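Local coordinates for stage II sporulation protein SA (Bacillus subtilis, PDB 3O6Q), which is the toxin of a type II toxin-antitoxin system, neutralised by its cognate antitoxin SpoIISB and lethal to the sporulating cell without it, here as its predicted cytoplasmic part, at residues E17-Y29 with S128-L141. Residues are numbered along the deposited sequence; the frame is centred on the assembly and turned at random.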
loop_
_atom_site.group_PDB
_atom_site.type_symbol
_atom_site.label_atom_id
_atom_site.label_comp_id
_atom_site.label_asym_id
_atom_site.label_seq_id
_atom_site.Cartn_x
_atom_site.Cartn_y
_atom_site.Cartn_z
ATOM N N GLU A 17 14.647 8.256 -8.205
ATOM C CA GLU A 17 14.528 6.818 -8.352
ATOM C C GLU A 17 13.566 6.238 -7.322
ATOM O O GLU A 17 12.662 5.498 -7.689
ATOM C CB GLU A 17 15.897 6.162 -8.259
ATOM C CG GLU A 17 15.909 4.635 -8.055
ATOM C CD GLU A 17 16.983 4.234 -7.031
ATOM O OE1 GLU A 17 18.118 3.921 -7.455
ATOM O OE2 GLU A 17 16.711 4.295 -5.801
HETATM N N MSE A 18 13.736 6.585 -6.050
HETATM C CA MSE A 18 12.831 6.128 -4.981
HETATM C C MSE A 18 11.359 6.445 -5.289
HETATM O O MSE A 18 10.482 5.608 -5.066
HETATM C CB MSE A 18 13.183 6.812 -3.658
HETATM C CG MSE A 18 14.479 6.354 -2.994
HETATM SE SE MSE A 18 14.221 4.711 -1.980
HETATM C CE MSE A 18 13.077 5.286 -0.508
ATOM N N LEU A 19 11.085 7.663 -5.748
ATOM C CA LEU A 19 9.700 8.097 -5.926
ATOM C C LEU A 19 9.057 7.417 -7.118
ATOM O O LEU A 19 7.889 7.050 -7.065
ATOM C CB LEU A 19 9.613 9.605 -6.128
ATOM C CG LEU A 19 9.760 10.487 -4.867
ATOM C CD1 LEU A 19 10.121 11.948 -5.205
ATOM C CD2 LEU A 19 8.493 10.375 -3.966
ATOM N N HIS A 20 9.831 7.239 -8.177
ATOM C CA HIS A 20 9.366 6.522 -9.354
ATOM C C HIS A 20 9.105 5.079 -9.041
ATOM O O HIS A 20 8.032 4.542 -9.347
ATOM C CB HIS A 20 10.384 6.618 -10.478
ATOM C CG HIS A 20 10.149 7.760 -11.397
ATOM N ND1 HIS A 20 10.968 8.863 -11.433
ATOM C CD2 HIS A 20 9.191 7.969 -12.330
ATOM C CE1 HIS A 20 10.530 9.707 -12.355
ATOM N NE2 HIS A 20 9.451 9.191 -12.911
HETATM N N MSE A 21 10.085 4.458 -8.422
HETATM C CA MSE A 21 10.015 3.044 -8.155
HETATM C C MSE A 21 8.846 2.666 -7.283
HETATM O O MSE A 21 8.151 1.704 -7.580
HETATM C CB MSE A 21 11.299 2.585 -7.501
HETATM C CG MSE A 21 11.435 1.113 -7.323
HETATM SE SE MSE A 21 13.042 0.862 -6.245
HETATM C CE MSE A 21 14.279 0.733 -7.779
ATOM N N TYR A 22 8.627 3.399 -6.192
ATOM C CA TYR A 22 7.563 3.050 -5.290
ATOM C C TYR A 22 6.204 3.547 -5.770
ATOM O O TYR A 22 5.188 2.957 -5.442
ATOM C CB TYR A 22 7.932 3.441 -3.858
ATOM C CG TYR A 22 9.022 2.517 -3.322
ATOM C CD1 TYR A 22 8.765 1.168 -3.130
ATOM C CD2 TYR A 22 10.321 2.984 -3.084
ATOM C CE1 TYR A 22 9.763 0.295 -2.691
ATOM C CE2 TYR A 22 11.327 2.117 -2.634
ATOM C CZ TYR A 22 11.046 0.770 -2.435
ATOM O OH TYR A 22 12.032 -0.088 -1.980
ATOM N N LEU A 23 6.166 4.589 -6.598
ATOM C CA LEU A 23 4.938 4.886 -7.318
ATOM C C LEU A 23 4.587 3.735 -8.256
ATOM O O LEU A 23 3.428 3.294 -8.270
ATOM C CB LEU A 23 5.047 6.190 -8.088
ATOM C CG LEU A 23 3.842 6.563 -8.987
ATOM C CD1 LEU A 23 2.570 6.655 -8.222
ATOM C CD2 LEU A 23 4.134 7.848 -9.733
ATOM N N ASN A 24 5.566 3.232 -9.016
ATOM C CA ASN A 24 5.316 2.095 -9.941
ATOM C C ASN A 24 4.872 0.824 -9.203
ATOM O O ASN A 24 3.915 0.125 -9.611
ATOM C CB ASN A 24 6.535 1.757 -10.809
ATOM C CG ASN A 24 6.865 2.839 -11.839
ATOM O OD1 ASN A 24 6.027 3.681 -12.175
ATOM N ND2 ASN A 24 8.101 2.804 -12.367
ATOM N N ARG A 25 5.564 0.508 -8.125
ATOM C CA ARG A 25 5.261 -0.722 -7.398
ATOM C C ARG A 25 3.880 -0.584 -6.763
ATOM O O ARG A 25 3.139 -1.542 -6.715
ATOM C CB ARG A 25 6.338 -1.022 -6.361
ATOM C CG ARG A 25 7.619 -1.446 -6.954
ATOM C CD ARG A 25 8.657 -1.859 -5.921
ATOM N NE ARG A 25 9.885 -2.304 -6.553
ATOM C CZ ARG A 25 11.032 -2.534 -5.913
ATOM N NH1 ARG A 25 11.155 -2.336 -4.595
ATOM N NH2 ARG A 25 12.083 -2.943 -6.620
ATOM N N LEU A 26 3.525 0.623 -6.331
ATOM C CA LEU A 26 2.222 0.840 -5.712
ATOM C C LEU A 26 1.109 0.826 -6.775
ATOM O O LEU A 26 0.046 0.265 -6.550
ATOM C CB LEU A 26 2.218 2.113 -4.851
ATOM C CG LEU A 26 0.906 2.273 -4.049
ATOM C CD1 LEU A 26 0.625 1.072 -3.105
ATOM C CD2 LEU A 26 0.891 3.615 -3.303
ATOM N N LYS A 27 1.385 1.379 -7.956
ATOM C CA LYS A 27 0.500 1.199 -9.118
ATOM C C LYS A 27 0.225 -0.265 -9.441
ATOM O O LYS A 27 -0.908 -0.676 -9.645
ATOM C CB LYS A 27 1.108 1.861 -10.360
ATOM C CG LYS A 27 0.944 3.366 -10.391
ATOM C CD LYS A 27 1.770 4.006 -11.450
ATOM C CE LYS A 27 1.214 3.729 -12.832
ATOM N NZ LYS A 27 2.073 4.471 -13.803
ATOM N N THR A 28 1.266 -1.062 -9.507
ATOM C CA THR A 28 1.097 -2.497 -9.706
ATOM C C THR A 28 0.289 -3.170 -8.631
ATOM O O THR A 28 -0.575 -3.975 -8.924
ATOM C CB THR A 28 2.448 -3.167 -9.844
ATOM O OG1 THR A 28 3.100 -2.564 -10.980
ATOM C CG2 THR A 28 2.345 -4.701 -10.066
ATOM N N TYR A 29 0.587 -2.859 -7.371
ATOM C CA TYR A 29 -0.104 -3.473 -6.226
ATOM C C TYR A 29 -1.615 -3.209 -6.326
ATOM O O TYR A 29 -2.430 -4.117 -6.219
ATOM C CB TYR A 29 0.514 -2.904 -4.942
ATOM C CG TYR A 29 -0.184 -3.152 -3.614
ATOM C CD1 TYR A 29 0.172 -4.212 -2.789
ATOM C CD2 TYR A 29 -1.104 -2.241 -3.123
ATOM C CE1 TYR A 29 -0.428 -4.400 -1.518
ATOM C CE2 TYR A 29 -1.698 -2.409 -1.851
ATOM C CZ TYR A 29 -1.371 -3.497 -1.081
ATOM O OH TYR A 29 -2.000 -3.687 0.128
ATOM N N SER A 128 17.604 -4.143 -8.345
ATOM C CA SER A 128 17.610 -2.699 -8.092
ATOM C C SER A 128 17.578 -2.422 -6.595
ATOM O O SER A 128 18.642 -2.314 -5.998
ATOM C CB SER A 128 16.481 -1.960 -8.821
ATOM O OG SER A 128 15.220 -2.513 -8.535
ATOM N N ILE A 129 16.390 -2.353 -5.986
ATOM C CA ILE A 129 16.275 -1.904 -4.598
ATOM C C ILE A 129 15.084 -2.498 -3.868
ATOM O O ILE A 129 14.003 -2.543 -4.425
ATOM C CB ILE A 129 16.166 -0.374 -4.564
ATOM C CG1 ILE A 129 17.565 0.253 -4.634
ATOM C CG2 ILE A 129 15.514 0.111 -3.348
ATOM C CD1 ILE A 129 17.536 1.743 -4.994
ATOM N N VAL A 130 15.286 -2.963 -2.638
ATOM C CA VAL A 130 14.191 -3.291 -1.732
ATOM C C VAL A 130 14.439 -2.646 -0.366
ATOM O O VAL A 130 15.530 -2.710 0.163
ATOM C CB VAL A 130 14.001 -4.814 -1.408
ATOM C CG1 VAL A 130 13.104 -5.499 -2.411
ATOM C CG2 VAL A 130 15.329 -5.534 -1.275
ATOM N N THR A 131 13.398 -2.066 0.215
ATOM C CA THR A 131 13.497 -1.321 1.470
ATOM C C THR A 131 12.304 -1.657 2.360
ATOM O O THR A 131 11.476 -2.508 2.018
ATOM C CB THR A 131 13.459 0.204 1.177
ATOM O OG1 THR A 131 12.149 0.541 0.705
ATOM C CG2 THR A 131 14.456 0.610 0.140
ATOM N N GLU A 132 12.186 -0.938 3.477
ATOM C CA GLU A 132 10.980 -0.933 4.291
ATOM C C GLU A 132 9.643 -0.705 3.536
ATOM O O GLU A 132 8.618 -1.211 3.966
ATOM C CB GLU A 132 11.128 0.060 5.423
ATOM C CG GLU A 132 11.180 1.497 5.016
ATOM C CD GLU A 132 12.341 1.882 4.133
ATOM O OE1 GLU A 132 13.522 1.506 4.380
ATOM O OE2 GLU A 132 12.066 2.643 3.193
ATOM N N PHE A 133 9.640 0.023 2.412
ATOM C CA PHE A 133 8.440 0.166 1.623
ATOM C C PHE A 133 7.965 -1.204 1.205
ATOM O O PHE A 133 6.757 -1.524 1.220
ATOM C CB PHE A 133 8.702 0.995 0.365
ATOM C CG PHE A 133 8.711 2.504 0.582
ATOM C CD1 PHE A 133 9.887 3.168 0.974
ATOM C CD2 PHE A 133 7.564 3.260 0.344
ATOM C CE1 PHE A 133 9.923 4.590 1.146
ATOM C CE2 PHE A 133 7.556 4.668 0.520
ATOM C CZ PHE A 133 8.750 5.343 0.918
ATOM N N ASP A 134 8.911 -2.039 0.830
ATOM C CA ASP A 134 8.566 -3.385 0.419
ATOM C C ASP A 134 8.147 -4.252 1.587
ATOM O O ASP A 134 7.218 -5.018 1.492
ATOM C CB ASP A 134 9.729 -3.965 -0.350
ATOM C CG ASP A 134 10.119 -3.056 -1.486
ATOM O OD1 ASP A 134 9.283 -2.894 -2.381
ATOM O OD2 ASP A 134 11.207 -2.440 -1.458
ATOM N N TYR A 135 8.795 -4.071 2.717
ATOM C CA TYR A 135 8.308 -4.647 3.946
ATOM C C TYR A 135 6.827 -4.316 4.111
ATOM O O TYR A 135 6.000 -5.187 4.383
ATOM C CB TYR A 135 9.112 -4.097 5.126
ATOM C CG TYR A 135 8.456 -4.294 6.449
ATOM C CD1 TYR A 135 8.537 -5.507 7.092
ATOM C CD2 TYR A 135 7.751 -3.278 7.055
ATOM C CE1 TYR A 135 7.952 -5.707 8.309
ATOM C CE2 TYR A 135 7.158 -3.472 8.286
ATOM C CZ TYR A 135 7.259 -4.697 8.913
ATOM O OH TYR A 135 6.673 -4.938 10.160
ATOM N N LEU A 136 6.489 -3.047 3.930
ATOM C CA LEU A 136 5.113 -2.596 4.169
ATOM C C LEU A 136 4.155 -3.223 3.176
ATOM O O LEU A 136 3.124 -3.719 3.564
ATOM C CB LEU A 136 5.048 -1.074 4.154
ATOM C CG LEU A 136 5.745 -0.437 5.390
ATOM C CD1 LEU A 136 5.834 1.119 5.365
ATOM C CD2 LEU A 136 5.051 -0.936 6.696
ATOM N N LEU A 137 4.516 -3.233 1.897
ATOM C CA LEU A 137 3.637 -3.788 0.882
ATOM C C LEU A 137 3.517 -5.280 1.078
ATOM O O LEU A 137 2.423 -5.843 1.036
ATOM C CB LEU A 137 4.160 -3.505 -0.521
ATOM C CG LEU A 137 3.986 -2.068 -1.000
ATOM C CD1 LEU A 137 4.779 -1.881 -2.276
ATOM C CD2 LEU A 137 2.490 -1.733 -1.163
ATOM N N PHE A 138 4.634 -5.954 1.261
ATOM C CA PHE A 138 4.537 -7.385 1.314
ATOM C C PHE A 138 3.918 -7.892 2.591
ATOM O O PHE A 138 3.226 -8.895 2.553
ATOM C CB PHE A 138 5.863 -8.038 0.945
ATOM C CG PHE A 138 6.101 -8.015 -0.559
ATOM C CD1 PHE A 138 5.641 -9.051 -1.350
ATOM C CD2 PHE A 138 6.635 -6.919 -1.172
ATOM C CE1 PHE A 138 5.778 -9.004 -2.725
ATOM C CE2 PHE A 138 6.763 -6.868 -2.550
ATOM C CZ PHE A 138 6.334 -7.895 -3.324
ATOM N N THR A 139 4.085 -7.173 3.723
ATOM C CA THR A 139 3.372 -7.570 4.928
ATOM C C THR A 139 1.885 -7.223 4.846
ATOM O O THR A 139 1.065 -7.971 5.314
ATOM C CB THR A 139 4.021 -7.063 6.222
ATOM O OG1 THR A 139 4.015 -5.613 6.292
ATOM C CG2 THR A 139 5.398 -7.616 6.299
ATOM N N SER A 140 1.544 -6.097 4.251
ATOM C CA SER A 140 0.146 -5.793 3.927
ATOM C C SER A 140 -0.560 -6.930 3.255
ATOM O O SER A 140 -1.701 -7.237 3.573
ATOM C CB SER A 140 0.074 -4.596 2.984
ATOM O OG SER A 140 0.474 -3.430 3.708
ATOM N N LEU A 141 0.118 -7.578 2.331
ATOM C CA LEU A 141 -0.502 -8.666 1.582
ATOM C C LEU A 141 -0.785 -9.894 2.452
ATOM O O LEU A 141 -1.801 -10.563 2.311
ATOM C CB LEU A 141 0.412 -9.080 0.416
ATOM C CG LEU A 141 0.447 -8.294 -0.875
ATOM C CD1 LEU A 141 1.663 -8.820 -1.652
ATOM C CD2 LEU A 141 -0.870 -8.508 -1.660
#
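Tyr22 and Arg25 of helix 7-35 both reach the N-terminal end of helix 132-148, where Thr131 and Asp134 form a capping box, and they bind that motif directly. Segments 17-29 and 132-141 of these helices run nearly parallel, 7° apart, with axes 11.4 Å from each other at their closest. Tyr22 OH donates to Asp134 OD2 at 2.5 Å on the syn side of the carboxylate, and it also lies 2.8 Å from Thr131 OG1. The ring behind that hydroxyl lies face to face with Phe133, the planes 17° apart, and Phe133 CB sits over the same face toward its rim. The methyl CE of Met18 approaches Phe133 CE1 obliquely, brought there by bends at chi2 and chi3.

Arg25 runs extended from CG to NE and ends in a two-pronged grip: NH1 and NH2 each donate to Ile129 O at 2.9 Å, with the oxygen close to the guanidinium plane. Arg25 NH1 also makes a salt bridge to Asp134 OD1, 3.0 Å away, but this oxygen is tilted from the plane by 28°. The arginine charge would be expected to favour an ionised Asp134. Next to this grip Met21 SE packs against Ile129 CB, the two side chains crossing at a slant.

Farther along, Leu137 CD2 stands over the centre of the Tyr29 ring and touches Leu26 CD1, while Leu141 CG meets that ring at its edge. Tyr29 OH hydrogen-bonds to Tyr29 of the second subunit, so this apolar end of the contact adjoins the dimer interface. The cap fixes the two residues that Tyr22 OH meets: Phe133 N donates to Thr131 OG1, and Thr131 N binds the anti lone pair of Asp134 OD2 at 2.8 Å.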